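Local coordinates for protein purine nucleosidase, (IunH-1) (Sulfolobus solfataricus, PDB 3T8J) that belongs to the nucleoside hydrolase family, an alpha/beta fold with a mixed central sheet, and carries a bound sodium ion, at residues 14-19 and 237-242; 10-15 and 216-221; 4-9 and 26-31. All blocks are in the same frame, centred on the assembly; numbering follows the deposited sequence. Where two conformers were deposited one is given.

Contact 1 of 3, residues 14-19 and 237-242; sequences DVLSLY and PDAITT. With NA (sodium ion), chain B.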
ATOM      1  N   ASP A  14      -1.276  32.299  10.665  1.00 22.72           N
ATOM      2  CA  ASP A  14      -0.679  32.822   9.411  1.00 21.66           C
ATOM      3  C   ASP A  14      -0.648  34.348   9.460  1.00 22.04           C
ATOM      4  O   ASP A  14       0.326  34.976   9.084  1.00 22.03           O
ATOM      5  CB  ASP A  14      -1.475  32.383   8.158  1.00 21.39           C
ATOM      6  CG  ASP A  14      -1.633  30.884   8.033  1.00 24.13           C
ATOM      7  OD1 ASP A  14      -0.827  30.274   7.279  1.00 25.20           O
ATOM      8  OD2 ASP A  14      -2.558  30.299   8.678  1.00 23.61           O
ATOM      9  N   VAL A  15      -1.780  34.954   9.857  1.00 22.75           N
ATOM     10  CA  VAL A  15      -1.839  36.407  10.040  1.00 23.83           C
ATOM     11  C   VAL A  15      -0.776  36.880  11.028  1.00 24.55           C
ATOM     12  O   VAL A  15      -0.007  37.827  10.737  1.00 24.81           O
ATOM     13  CB  VAL A  15      -3.240  36.876  10.493  1.00 24.93           C
ATOM     14  CG1 VAL A  15      -3.220  38.417  10.828  1.00 26.10           C
ATOM     15  CG2 VAL A  15      -4.251  36.566   9.383  1.00 26.12           C
ATOM     16  N   LEU A  16      -0.669  36.214  12.177  1.00 25.43           N
ATOM     17  CA  LEU A  16       0.340  36.632  13.154  1.00 26.41           C
ATOM     18  C   LEU A  16       1.781  36.449  12.648  1.00 25.98           C
ATOM     19  O   LEU A  16       2.644  37.261  12.947  1.00 26.64           O
ATOM     20  CB  LEU A  16       0.143  35.916  14.487  1.00 28.65           C
ATOM     21  CG  LEU A  16       0.722  36.656  15.690  1.00 30.79           C
ATOM     22  CD1 LEU A  16      -0.172  37.847  16.073  1.00 33.45           C
ATOM     23  CD2 LEU A  16       0.890  35.727  16.887  1.00 31.81           C
ATOM     24  N   SER A  17       2.009  35.403  11.866  1.00 24.00           N
ATOM     25  CA  SER A  17       3.345  35.163  11.275  1.00 23.35           C
ATOM     26  C   SER A  17       3.724  36.279  10.263  1.00 23.45           C
ATOM     27  O   SER A  17       4.876  36.775  10.264  1.00 23.97           O
ATOM     28  CB  SER A  17       3.373  33.792  10.594  1.00 22.64           C
ATOM     29  OG  SER A  17       3.282  32.748  11.556  1.00 23.32           O
ATOM     30  N   LEU A  18       2.787  36.648   9.393  1.00 23.07           N
ATOM     31  CA  LEU A  18       2.982  37.767   8.471  1.00 23.20           C
ATOM     32  C   LEU A  18       3.374  39.005   9.279  1.00 24.14           C
ATOM     33  O   LEU A  18       4.339  39.721   8.950  1.00 24.06           O
ATOM     34  CB  LEU A  18       1.700  38.019   7.670  1.00 23.47           C
ATOM     35  CG  LEU A  18       1.693  39.277   6.805  1.00 23.51           C
ATOM     36  CD1 LEU A  18       2.721  39.238   5.684  1.00 25.94           C
ATOM     37  CD2 LEU A  18       0.288  39.495   6.237  1.00 25.32           C
ATOM     38  N   TYR A  19       2.613  39.278  10.339  1.00 24.83           N
ATOM     39  CA  TYR A  19       2.870  40.462  11.164  1.00 27.02           C
ATOM     40  C   TYR A  19       4.233  40.397  11.874  1.00 27.71           C
ATOM     41  O   TYR A  19       4.901  41.421  12.007  1.00 29.10           O
ATOM     42  CB  TYR A  19       1.734  40.711  12.144  1.00 27.63           C
ATOM     43  CG  TYR A  19       0.426  41.171  11.536  1.00 28.41           C
ATOM     44  CD1 TYR A  19       0.299  41.507  10.184  1.00 26.72           C
ATOM     45  CD2 TYR A  19      -0.693  41.317  12.326  1.00 30.60           C
ATOM     46  CE1 TYR A  19      -0.912  41.962   9.652  1.00 27.78           C
ATOM     47  CE2 TYR A  19      -1.908  41.770  11.798  1.00 31.69           C
ATOM     48  CZ  TYR A  19      -2.010  42.099  10.471  1.00 29.08           C
ATOM     49  OH  TYR A  19      -3.221  42.547   9.970  1.00 30.44           O
ATOM     50  N   PRO A 237       1.979  27.122  16.197  1.00 22.01           N
ATOM     51  CA  PRO A 237       2.819  26.362  15.272  1.00 21.66           C
ATOM     52  C   PRO A 237       3.551  27.243  14.262  1.00 21.72           C
ATOM     53  O   PRO A 237       4.779  27.097  14.052  1.00 21.90           O
ATOM     54  CB  PRO A 237       1.825  25.403  14.585  1.00 20.88           C
ATOM     55  CG  PRO A 237       0.491  26.046  14.747  1.00 21.71           C
ATOM     56  CD  PRO A 237       0.554  26.770  16.080  1.00 23.00           C
ATOM     57  N   ASP A 238       2.826  28.137  13.604  1.00 21.38           N
ATOM     58  CA  ASP A 238       3.412  28.992  12.563  1.00 21.49           C
ATOM     59  C   ASP A 238       4.230  30.140  13.145  1.00 22.41           C
ATOM     60  O   ASP A 238       5.300  30.467  12.627  1.00 22.39           O
ATOM     61  CB  ASP A 238       2.298  29.517  11.648  1.00 21.74           C
ATOM     62  CG  ASP A 238       1.434  28.403  11.110  1.00 24.12           C
ATOM     63  OD1 ASP A 238       1.946  27.281  10.869  1.00 23.21           O
ATOM     64  OD2 ASP A 238       0.210  28.615  10.935  1.00 29.75           O
ATOM     65  N   ALA A 239       3.758  30.733  14.235  1.00 22.31           N
ATOM     66  CA  ALA A 239       4.471  31.852  14.826  1.00 23.97           C
ATOM     67  C   ALA A 239       5.814  31.431  15.431  1.00 24.42           C
ATOM     68  O   ALA A 239       6.781  32.188  15.371  1.00 25.64           O
ATOM     69  CB  ALA A 239       3.574  32.571  15.870  1.00 25.65           C
ATOM     70  N   ILE A 240       5.887  30.217  15.981  1.00 23.89           N
ATOM     71  CA  ILE A 240       7.169  29.670  16.434  1.00 24.40           C
ATOM     72  C   ILE A 240       8.122  29.441  15.259  1.00 24.02           C
ATOM     73  O   ILE A 240       9.319  29.791  15.340  1.00 24.44           O
ATOM     74  CB  ILE A 240       6.981  28.387  17.273  1.00 24.38           C
ATOM     75  CG1 ILE A 240       6.411  28.724  18.646  1.00 26.90           C
ATOM     76  CG2 ILE A 240       8.331  27.652  17.455  1.00 25.63           C
ATOM     77  CD1 ILE A 240       5.935  27.485  19.470  1.00 27.41           C
ATOM     78  N   THR A 241       7.608  28.869  14.165  1.00 21.81           N
ATOM     79  CA  THR A 241       8.420  28.644  12.974  1.00 21.92           C
ATOM     80  C   THR A 241       8.997  29.975  12.483  1.00 22.39           C
ATOM     81  O   THR A 241      10.179  30.085  12.176  1.00 23.25           O
ATOM     82  CB  THR A 241       7.602  27.980  11.856  1.00 19.68           C
ATOM     83  OG1 THR A 241       7.061  26.737  12.350  1.00 21.53           O
ATOM     84  CG2 THR A 241       8.459  27.730  10.595  1.00 21.29           C
ATOM     85  N   THR A 242       8.137  30.979  12.415  1.00 22.84           N
ATOM     86  CA  THR A 242       8.511  32.319  11.961  1.00 22.87           C
ATOM     87  C   THR A 242       9.540  32.977  12.891  1.00 24.62           C
ATOM     88  O   THR A 242      10.504  33.604  12.442  1.00 25.83           O
ATOM     89  CB  THR A 242       7.249  33.212  11.832  1.00 22.37           C
ATOM     90  OG1 THR A 242       6.283  32.564  10.983  1.00 21.90           O
ATOM     91  CG2 THR A 242       7.583  34.576  11.239  1.00 22.68           C
TER
HETATM   92 NA    NA B 401      -0.489  28.005   7.256  1.00 24.44          NA
HETATM   93  O   HOH W   1      -1.633  27.755   9.299  1.00 21.68           O
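Ser17 faces the start of helix 237-246. Its CB lies 3.2 Å from Thr242 OG1. The hydroxyl, turned beside the backbone N and anti to the carbonyl carbon (chi1 -68°), reaches further across: OG sits 3.1 Å from Thr242 OG1, 3.2 Å from the carbonyl carbon of Asp238 and 3.4 Å from Asp238 CB. It is hydrogen-bonded to Asp13 O in its own helix. Thr242 OG1 gives a bond to Asp238 O at 2.8 Å from above the carbonyl plane, on an oxygen that already takes Thr242 N. With small side chains in between, Ser17 and Ala239 bring their CA atoms to 5.0 Å, and the two short axes run nearly parallel, 20° apart. Leu16 CD2 adds an apolar touch on the Ala239 methyl.

One turn earlier, the carboxylate planes of Asp14 and Asp238 are inclined by 50°, the OD2 atoms 3.9 Å apart. Water 1 sits between them and can donate to either OD2, though it has more acceptors around it than protons. That water and Asp14 OD1 both bind the sodium ion, whose shell Asp9, Ser122 and the carbonyl of Ile121 complete: the aspartate-rich metal site of the nucleoside hydrolase fold.

Contact 2 of 3, residues 10-15 and 216-221; sequences TAEDDV and SMYLHY. With NA (sodium ion), chain B.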
ATOM      1  N   THR A  10      -4.696  30.729   4.918  1.00 22.11           N
ATOM      2  CA  THR A  10      -4.687  31.801   5.925  1.00 22.73           C
ATOM      3  C   THR A  10      -5.698  31.663   7.055  1.00 23.18           C
ATOM      4  O   THR A  10      -6.905  31.795   6.832  1.00 24.48           O
ATOM      5  CB  THR A  10      -4.970  33.161   5.257  1.00 22.41           C
ATOM      6  OG1 THR A  10      -4.357  33.236   3.949  1.00 22.95           O
ATOM      7  CG2 THR A  10      -4.480  34.308   6.157  1.00 24.41           C
ATOM      8  N   ALA A  11      -5.198  31.419   8.262  1.00 23.33           N
ATOM      9  CA  ALA A  11      -5.982  31.449   9.494  1.00 23.48           C
ATOM     10  C   ALA A  11      -5.190  32.300  10.524  1.00 24.52           C
ATOM     11  O   ALA A  11      -4.224  33.015  10.164  1.00 23.77           O
ATOM     12  CB  ALA A  11      -6.246  30.007   9.987  1.00 23.88           C
ATOM     13  N   GLU A  12      -5.572  32.257  11.795  1.00 24.86           N
ATOM     14  CA  GLU A  12      -5.001  33.155  12.802  1.00 24.97           C
ATOM     15  C   GLU A  12      -3.462  33.189  12.876  1.00 25.55           C
ATOM     16  O   GLU A  12      -2.864  34.261  12.866  1.00 25.34           O
ATOM     17  CB  GLU A  12      -5.634  32.893  14.182  1.00 26.85           C
ATOM     18  CG  GLU A  12      -5.204  31.582  14.919  1.00 27.62           C
ATOM     19  CD  GLU A  12      -5.463  30.296  14.144  1.00 28.26           C
ATOM     20  OE1 GLU A  12      -6.659  29.890  14.081  1.00 30.92           O
ATOM     21  OE2 GLU A  12      -4.485  29.693  13.612  1.00 28.39           O
ATOM     22  N   ASP A  13      -2.836  32.022  12.889  1.00 24.76           N
ATOM     23  CA  ASP A  13      -1.392  31.978  13.106  1.00 24.88           C
ATOM     24  C   ASP A  13      -0.633  32.375  11.837  1.00 23.82           C
ATOM     25  O   ASP A  13       0.551  32.771  11.926  1.00 24.36           O
ATOM     26  CB  ASP A  13      -0.935  30.600  13.618  1.00 24.75           C
ATOM     27  CG  ASP A  13       0.058  30.693  14.777  1.00 27.05           C
ATOM     28  OD1 ASP A  13      -0.096  31.565  15.666  1.00 29.12           O
ATOM     29  OD2 ASP A  13       0.983  29.867  14.841  1.00 26.64           O
ATOM     30  N   ASP A  14      -1.276  32.299  10.665  1.00 22.72           N
ATOM     31  CA  ASP A  14      -0.679  32.822   9.411  1.00 21.66           C
ATOM     32  C   ASP A  14      -0.648  34.348   9.460  1.00 22.04           C
ATOM     33  O   ASP A  14       0.326  34.976   9.084  1.00 22.03           O
ATOM     34  CB  ASP A  14      -1.475  32.383   8.158  1.00 21.39           C
ATOM     35  CG  ASP A  14      -1.633  30.884   8.033  1.00 24.13           C
ATOM     36  OD1 ASP A  14      -0.827  30.274   7.279  1.00 25.20           O
ATOM     37  OD2 ASP A  14      -2.558  30.299   8.678  1.00 23.61           O
ATOM     38  N   VAL A  15      -1.780  34.954   9.857  1.00 22.75           N
ATOM     39  CA  VAL A  15      -1.839  36.407  10.040  1.00 23.83           C
ATOM     40  C   VAL A  15      -0.776  36.880  11.028  1.00 24.55           C
ATOM     41  O   VAL A  15      -0.007  37.827  10.737  1.00 24.81           O
ATOM     42  CB  VAL A  15      -3.240  36.876  10.493  1.00 24.93           C
ATOM     43  CG1 VAL A  15      -3.220  38.417  10.828  1.00 26.10           C
ATOM     44  CG2 VAL A  15      -4.251  36.566   9.383  1.00 26.12           C
ATOM     45  N   SER A 216      -9.206  38.495  19.843  1.00 39.12           N
ATOM     46  CA  SER A 216     -10.330  38.214  18.932  1.00 41.18           C
ATOM     47  C   SER A 216     -10.055  37.038  17.986  1.00 37.58           C
ATOM     48  O   SER A 216     -10.935  36.191  17.743  1.00 37.51           O
ATOM     49  CB  SER A 216     -10.663  39.466  18.127  1.00 44.53           C
ATOM     50  OG  SER A 216     -11.681  39.229  17.163  1.00 49.39           O
ATOM     51  N   MET A 217      -8.831  36.992  17.460  1.00 34.78           N
ATOM     52  CA  MET A 217      -8.465  35.978  16.460  1.00 32.45           C
ATOM     53  C   MET A 217      -8.227  34.598  17.037  1.00 30.10           C
ATOM     54  O   MET A 217      -8.368  33.624  16.307  1.00 28.84           O
ATOM     55  CB  MET A 217      -7.203  36.401  15.674  1.00 31.32           C
ATOM     56  CG  MET A 217      -7.391  37.591  14.735  1.00 33.47           C
ATOM     57  SD  MET A 217      -6.035  37.815  13.525  1.00 34.78           S
ATOM     58  CE  MET A 217      -4.629  37.947  14.633  1.00 34.92           C
ATOM     59  N   TYR A 218      -7.852  34.529  18.320  1.00 29.78           N
ATOM     60  CA  TYR A 218      -7.409  33.276  18.964  1.00 28.81           C
ATOM     61  C   TYR A 218      -8.434  32.637  19.896  1.00 29.87           C
ATOM     62  O   TYR A 218      -8.282  31.478  20.265  1.00 29.90           O
ATOM     63  CB  TYR A 218      -6.063  33.470  19.715  1.00 28.16           C
ATOM     64  CG  TYR A 218      -4.871  33.471  18.771  1.00 26.35           C
ATOM     65  CD1 TYR A 218      -4.503  34.635  18.102  1.00 27.52           C
ATOM     66  CD2 TYR A 218      -4.136  32.308  18.513  1.00 25.83           C
ATOM     67  CE1 TYR A 218      -3.448  34.655  17.209  1.00 26.31           C
ATOM     68  CE2 TYR A 218      -3.070  32.327  17.621  1.00 24.86           C
ATOM     69  CZ  TYR A 218      -2.735  33.503  16.964  1.00 25.36           C
ATOM     70  OH  TYR A 218      -1.669  33.565  16.068  1.00 25.30           O
ATOM     71  N   LEU A 219      -9.498  33.348  20.250  1.00 32.15           N
ATOM     72  CA  LEU A 219     -10.447  32.802  21.216  0.50 34.10           C
ATOM     73  C   LEU A 219     -11.021  31.447  20.799  1.00 32.98           C
ATOM     74  O   LEU A 219     -11.052  30.517  21.608  1.00 33.54           O
ATOM     75  CB  LEU A 219     -11.589  33.776  21.488  0.50 38.01           C
ATOM     76  CG  LEU A 219     -12.535  33.330  22.608  0.50 42.18           C
ATOM     77  CD1 LEU A 219     -11.758  32.916  23.868  0.50 42.06           C
ATOM     78  CD2 LEU A 219     -13.505  34.431  22.912  0.50 46.80           C
ATOM     79  N   HIS A 220     -11.512  31.339  19.564  1.00 32.30           N
ATOM     80  CA  HIS A 220     -12.134  30.078  19.096  1.00 31.43           C
ATOM     81  C   HIS A 220     -11.106  28.949  19.074  1.00 29.55           C
ATOM     82  O   HIS A 220     -11.381  27.860  19.556  1.00 30.35           O
ATOM     83  CB  HIS A 220     -12.781  30.264  17.700  1.00 31.44           C
ATOM     84  CG  HIS A 220     -13.400  29.016  17.135  1.00 31.97           C
ATOM     85  ND1 HIS A 220     -14.757  28.866  16.947  1.00 35.50           N
ATOM     86  CD2 HIS A 220     -12.834  27.865  16.693  1.00 31.30           C
ATOM     87  CE1 HIS A 220     -15.007  27.665  16.447  1.00 35.59           C
ATOM     88  NE2 HIS A 220     -13.849  27.041  16.277  1.00 32.91           N
ATOM     89  N   TYR A 221      -9.928  29.230  18.509  1.00 27.89           N
ATOM     90  CA  TYR A 221      -8.835  28.262  18.420  1.00 26.46           C
ATOM     91  C   TYR A 221      -8.374  27.782  19.789  1.00 26.55           C
ATOM     92  O   TYR A 221      -8.112  26.591  19.986  1.00 27.01           O
ATOM     93  CB  TYR A 221      -7.664  28.913  17.689  1.00 25.36           C
ATOM     94  CG  TYR A 221      -6.465  28.048  17.348  1.00 24.58           C
ATOM     95  CD1 TYR A 221      -6.610  26.890  16.615  1.00 24.53           C
ATOM     96  CD2 TYR A 221      -5.165  28.460  17.678  1.00 26.71           C
ATOM     97  CE1 TYR A 221      -5.487  26.132  16.237  1.00 27.37           C
ATOM     98  CE2 TYR A 221      -4.050  27.712  17.290  1.00 28.14           C
ATOM     99  CZ  TYR A 221      -4.230  26.556  16.585  1.00 29.04           C
ATOM    100  OH  TYR A 221      -3.135  25.798  16.191  1.00 29.30           O
TER
HETATM  101 NA    NA B 401      -0.489  28.005   7.256  1.00 24.44          NA
HETATM  102  O   HOH W   2      -2.717  27.517  13.793  1.00 25.52           O
HETATM  103  O   HOH W   1      -1.633  27.755   9.299  1.00 21.68           O
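Glu12 lies between two tyrosines of helix 209-227 and meets each in a different way. Its CG sits over one face of the Tyr218 ring, 3.8 Å from the centroid, a CH-pi contact displaced toward the CE2 rim. The carboxylate beyond it leans on Tyr221 instead: its plane is only 11° from that of the ring, so the two flat groups stack, with OE1 above the face near Tyr221 CG, off the ring centre. Two bends make this possible. Glu12 CG stands between the backbone N and the carbonyl carbon (chi1 73°), and a further turn at chi2 folds the carboxylate back, until OE2 accepts the N-H of Asp13 at 2.9 Å on its anti side, out of the carboxylate plane.

Asp13 approaches Tyr218 quite differently. Its carboxylate stands almost perpendicular to the ring, 84° between planes, and OD1 comes to the ring's edge, in its plane. There Tyr218 OH donates to the anti lone pair of OD1 over a short 2.6 Å. Beside this polar cluster Val15 CG1 rests against Met217 SD at 3.9 Å, and Glu12 CB packs on the Met217 carbonyl oxygen.

Each carboxylate has several partners. Glu12 OE1 is hydrogen-bonded to His79 ND1, while water 2 donates to OE2 and reaches Tyr221 OH by a weak bond. Asp13 OD1, besides accepting from Tyr218 OH, is bonded to His236 ND1. Gripped from several directions, the two buried carboxylates are probably fixed in rotation, Glu12 by its stack and its bonds to histidine, water and backbone, Asp13 with Tyr218 OH as a donor, next to the helix turn that carries the sodium ligand Asp14.

Contact 3 of 3, residues 4-9 and 26-31; sequences FIIDCD and IDVVAV. With NA (sodium ion), chain B.
Phe4 overlaps Ile26 at the start of segment 26-31: Ile26 CG2 approaches the ring obliquely, 3.4 Å from Phe4 CD1. The first torsion sets CG beside the backbone N (chi1 -86°), and the turn of the ring about chi2 then presents CD1 to Ile26. Behind it the main chains join as parallel strands. Phe4 N gives a bond to Asp27 O at 2.8 Å, nearly in line with the carbonyl; Phe4 O takes Val29 N; and, one step on, Ile6 N reaches Ala30 O at 3.2 Å, in the carbonyl plane. Between the bridges Phe4-Val28 and Ile6-Val31, segment 26-31 has one extra residue, a beta bulge at Val29, whose phi/psi of -88/-19° departs from extended geometry.

On the same face as Phe4, the side chains of Ile6 and Val31 lie side by side and point the same way, their CG2 atoms 3.8 Å apart; Val28 CG1 touches the same Ile6 methyl, and Cys8 SG meets Val31 CG1 at 4.1 Å. Ile5 points to the other face, where its CG1 packs on Val29 CG2. Just past the strand end, Asp9 OD2 binds the sodium ion at 2.3 Å.

Strands 3-8 and 27-33 are the two strands of a beta-alpha-beta unit whose connecting helix, 12-23, covers the Ile6 face through Ser17, Leu21 and Leu22. Helix 101-111 covers the Ile5 face with Ile105 and Leu108, and strand 116-120 borders strand 3-8 on its other edge.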
ATOM      1  N   PHE A   4      11.542  37.417   1.910  1.00 22.44           N
ATOM      2  CA  PHE A   4      10.697  36.245   2.139  1.00 21.47           C
ATOM      3  C   PHE A   4       9.437  36.224   1.273  1.00 20.61           C
ATOM      4  O   PHE A   4       8.773  37.256   1.065  1.00 21.07           O
ATOM      5  CB  PHE A   4      10.173  36.235   3.588  1.00 21.42           C
ATOM      6  CG  PHE A   4      11.095  35.589   4.589  1.00 20.99           C
ATOM      7  CD1 PHE A   4      12.285  36.189   4.959  1.00 22.14           C
ATOM      8  CD2 PHE A   4      10.763  34.385   5.202  1.00 22.47           C
ATOM      9  CE1 PHE A   4      13.138  35.577   5.900  1.00 25.38           C
ATOM     10  CE2 PHE A   4      11.590  33.793   6.143  1.00 25.22           C
ATOM     11  CZ  PHE A   4      12.776  34.401   6.501  1.00 24.46           C
ATOM     12  N   ILE A   5       9.055  35.027   0.850  1.00 19.13           N
ATOM     13  CA  ILE A   5       7.659  34.719   0.486  1.00 19.55           C
ATOM     14  C   ILE A   5       7.047  33.988   1.664  1.00 18.93           C
ATOM     15  O   ILE A   5       7.670  33.096   2.250  1.00 20.10           O
ATOM     16  CB  ILE A   5       7.578  33.800  -0.739  1.00 19.78           C
ATOM     17  CG1 ILE A   5       8.085  34.511  -1.969  1.00 20.37           C
ATOM     18  CG2 ILE A   5       6.143  33.251  -0.930  1.00 21.29           C
ATOM     19  CD1 ILE A   5       8.124  33.619  -3.245  1.00 23.97           C
ATOM     20  N   ILE A   6       5.800  34.355   2.021  1.00 18.99           N
ATOM     21  CA  ILE A   6       5.060  33.601   3.028  1.00 20.18           C
ATOM     22  C   ILE A   6       3.884  32.919   2.340  1.00 19.95           C
ATOM     23  O   ILE A   6       3.122  33.560   1.633  1.00 20.08           O
ATOM     24  CB  ILE A   6       4.620  34.501   4.242  1.00 21.11           C
ATOM     25  CG1 ILE A   6       3.933  33.670   5.335  1.00 20.94           C
ATOM     26  CG2 ILE A   6       3.759  35.673   3.822  1.00 22.67           C
ATOM     27  CD1 ILE A   6       3.653  34.488   6.622  1.00 22.78           C
ATOM     28  N   ASP A   7       3.768  31.606   2.543  1.00 19.69           N
ATOM     29  CA  ASP A   7       2.752  30.759   1.907  1.00 19.93           C
ATOM     30  C   ASP A   7       1.741  30.341   2.966  1.00 20.53           C
ATOM     31  O   ASP A   7       2.093  29.688   3.946  1.00 20.99           O
ATOM     32  CB  ASP A   7       3.437  29.553   1.244  1.00 19.81           C
ATOM     33  CG  ASP A   7       2.484  28.721   0.376  1.00 23.24           C
ATOM     34  OD1 ASP A   7       2.029  29.170  -0.709  1.00 22.70           O
ATOM     35  OD2 ASP A   7       2.155  27.573   0.791  1.00 26.77           O
ATOM     36  N   CYS A   8       0.489  30.754   2.741  1.00 20.05           N
ATOM     37  CA  CYS A   8      -0.584  30.767   3.751  1.00 20.48           C
ATOM     38  C   CYS A   8      -1.870  30.041   3.316  1.00 20.30           C
ATOM     39  O   CYS A   8      -2.437  30.338   2.257  1.00 20.69           O
ATOM     40  CB  CYS A   8      -0.987  32.220   4.047  1.00 21.46           C
ATOM     41  SG  CYS A   8       0.309  33.220   4.741  1.00 23.87           S
ATOM     42  N   ASP A   9      -2.363  29.135   4.179  1.00 20.33           N
ATOM     43  CA  ASP A   9      -3.759  28.657   4.160  1.00 20.59           C
ATOM     44  C   ASP A   9      -4.487  29.459   5.234  1.00 21.65           C
ATOM     45  O   ASP A   9      -4.773  28.984   6.317  1.00 22.42           O
ATOM     46  CB  ASP A   9      -3.905  27.123   4.339  1.00 19.45           C
ATOM     47  CG  ASP A   9      -3.276  26.551   5.629  1.00 20.72           C
ATOM     48  OD1 ASP A   9      -3.771  25.503   6.110  1.00 20.16           O
ATOM     49  OD2 ASP A   9      -2.249  27.068   6.148  1.00 22.15           O
ATOM     50  N   ILE A  26      11.565  42.651   8.162  1.00 29.76           N
ATOM     51  CA  ILE A  26      11.919  41.641   7.151  1.00 29.32           C
ATOM     52  C   ILE A  26      11.134  41.950   5.882  1.00 28.64           C
ATOM     53  O   ILE A  26       9.940  42.239   5.964  1.00 29.71           O
ATOM     54  CB  ILE A  26      11.574  40.217   7.618  1.00 29.90           C
ATOM     55  CG1 ILE A  26      12.248  39.892   8.947  1.00 33.10           C
ATOM     56  CG2 ILE A  26      11.890  39.183   6.513  1.00 29.24           C
ATOM     57  CD1 ILE A  26      13.763  39.840   8.870  1.00 37.61           C
ATOM     58  N   ASP A  27      11.786  41.910   4.722  1.00 26.93           N
ATOM     59  CA  ASP A  27      11.130  42.247   3.454  1.00 26.62           C
ATOM     60  C   ASP A  27      10.269  41.075   3.014  1.00 25.98           C
ATOM     61  O   ASP A  27      10.773  40.028   2.668  1.00 28.33           O
ATOM     62  CB  ASP A  27      12.135  42.599   2.377  1.00 25.96           C
ATOM     63  CG  ASP A  27      11.498  43.028   1.075  1.00 27.93           C
ATOM     64  OD1 ASP A  27      10.413  43.672   1.094  1.00 28.96           O
ATOM     65  OD2 ASP A  27      12.147  42.825   0.030  1.00 32.17           O
ATOM     66  N   VAL A  28       8.954  41.243   3.074  1.00 24.09           N
ATOM     67  CA  VAL A  28       8.023  40.238   2.555  1.00 22.67           C
ATOM     68  C   VAL A  28       7.675  40.634   1.126  1.00 22.44           C
ATOM     69  O   VAL A  28       7.071  41.704   0.888  1.00 23.75           O
ATOM     70  CB  VAL A  28       6.755  40.138   3.410  1.00 22.79           C
ATOM     71  CG1 VAL A  28       5.807  39.109   2.807  1.00 22.31           C
ATOM     72  CG2 VAL A  28       7.090  39.744   4.856  1.00 23.66           C
ATOM     73  N   VAL A  29       8.140  39.852   0.152  1.00 22.03           N
ATOM     74  CA  VAL A  29       7.953  40.215  -1.253  1.00 22.51           C
ATOM     75  C   VAL A  29       6.627  39.721  -1.887  1.00 21.77           C
ATOM     76  O   VAL A  29       6.194  40.248  -2.922  1.00 23.32           O
ATOM     77  CB  VAL A  29       9.136  39.746  -2.117  1.00 22.86           C
ATOM     78  CG1 VAL A  29      10.466  40.325  -1.563  1.00 27.64           C
ATOM     79  CG2 VAL A  29       9.212  38.219  -2.206  1.00 23.23           C
ATOM     80  N   ALA A  30       5.995  38.730  -1.267  1.00 21.15           N
ATOM     81  CA  ALA A  30       4.708  38.209  -1.739  1.00 20.53           C
ATOM     82  C   ALA A  30       4.102  37.338  -0.676  1.00 19.61           C
ATOM     83  O   ALA A  30       4.793  36.736   0.140  1.00 19.69           O
ATOM     84  CB  ALA A  30       4.868  37.387  -3.023  1.00 20.70           C
ATOM     85  N   VAL A  31       2.773  37.265  -0.688  1.00 19.96           N
ATOM     86  CA  VAL A  31       2.005  36.276   0.036  1.00 20.11           C
ATOM     87  C   VAL A  31       1.352  35.350  -0.996  1.00 20.28           C
ATOM     88  O   VAL A  31       0.792  35.814  -1.969  1.00 21.79           O
ATOM     89  CB  VAL A  31       0.901  36.932   0.882  1.00 20.11           C
ATOM     90  CG1 VAL A  31       0.078  35.838   1.628  1.00 21.69           C
ATOM     91  CG2 VAL A  31       1.448  37.954   1.849  1.00 21.19           C
TER
HETATM   92 NA    NA B 401      -0.489  28.005   7.256  1.00 24.44          NA
HETATM   93  O   HOH W   1      -1.633  27.755   9.299  1.00 21.68           O

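How the contacts relate
Contacts 1 and 2 are both built on helix 12-23, contact 3 on the two strands that helix connects; all three include a sodium ligand and water 1. Contacts 1 and 2 share Asp14 and Val15, and their centres are about 10 Å apart; Asp13 spans them, OD2 accepting a probable hydrogen bond from Ala239 N at 3.0 Å while OD1 belongs to contact 2. Contact 3 lies on the sheet that helix 12-23 packs against, its centre about 11 Å from that of contact 1 and about 18 Å from that of contact 2. Ile6 CD1 packs against the helix, 3.6 Å from Leu18 N, and Asp14 OD1 comes within 3.6 Å of Cys8 CA.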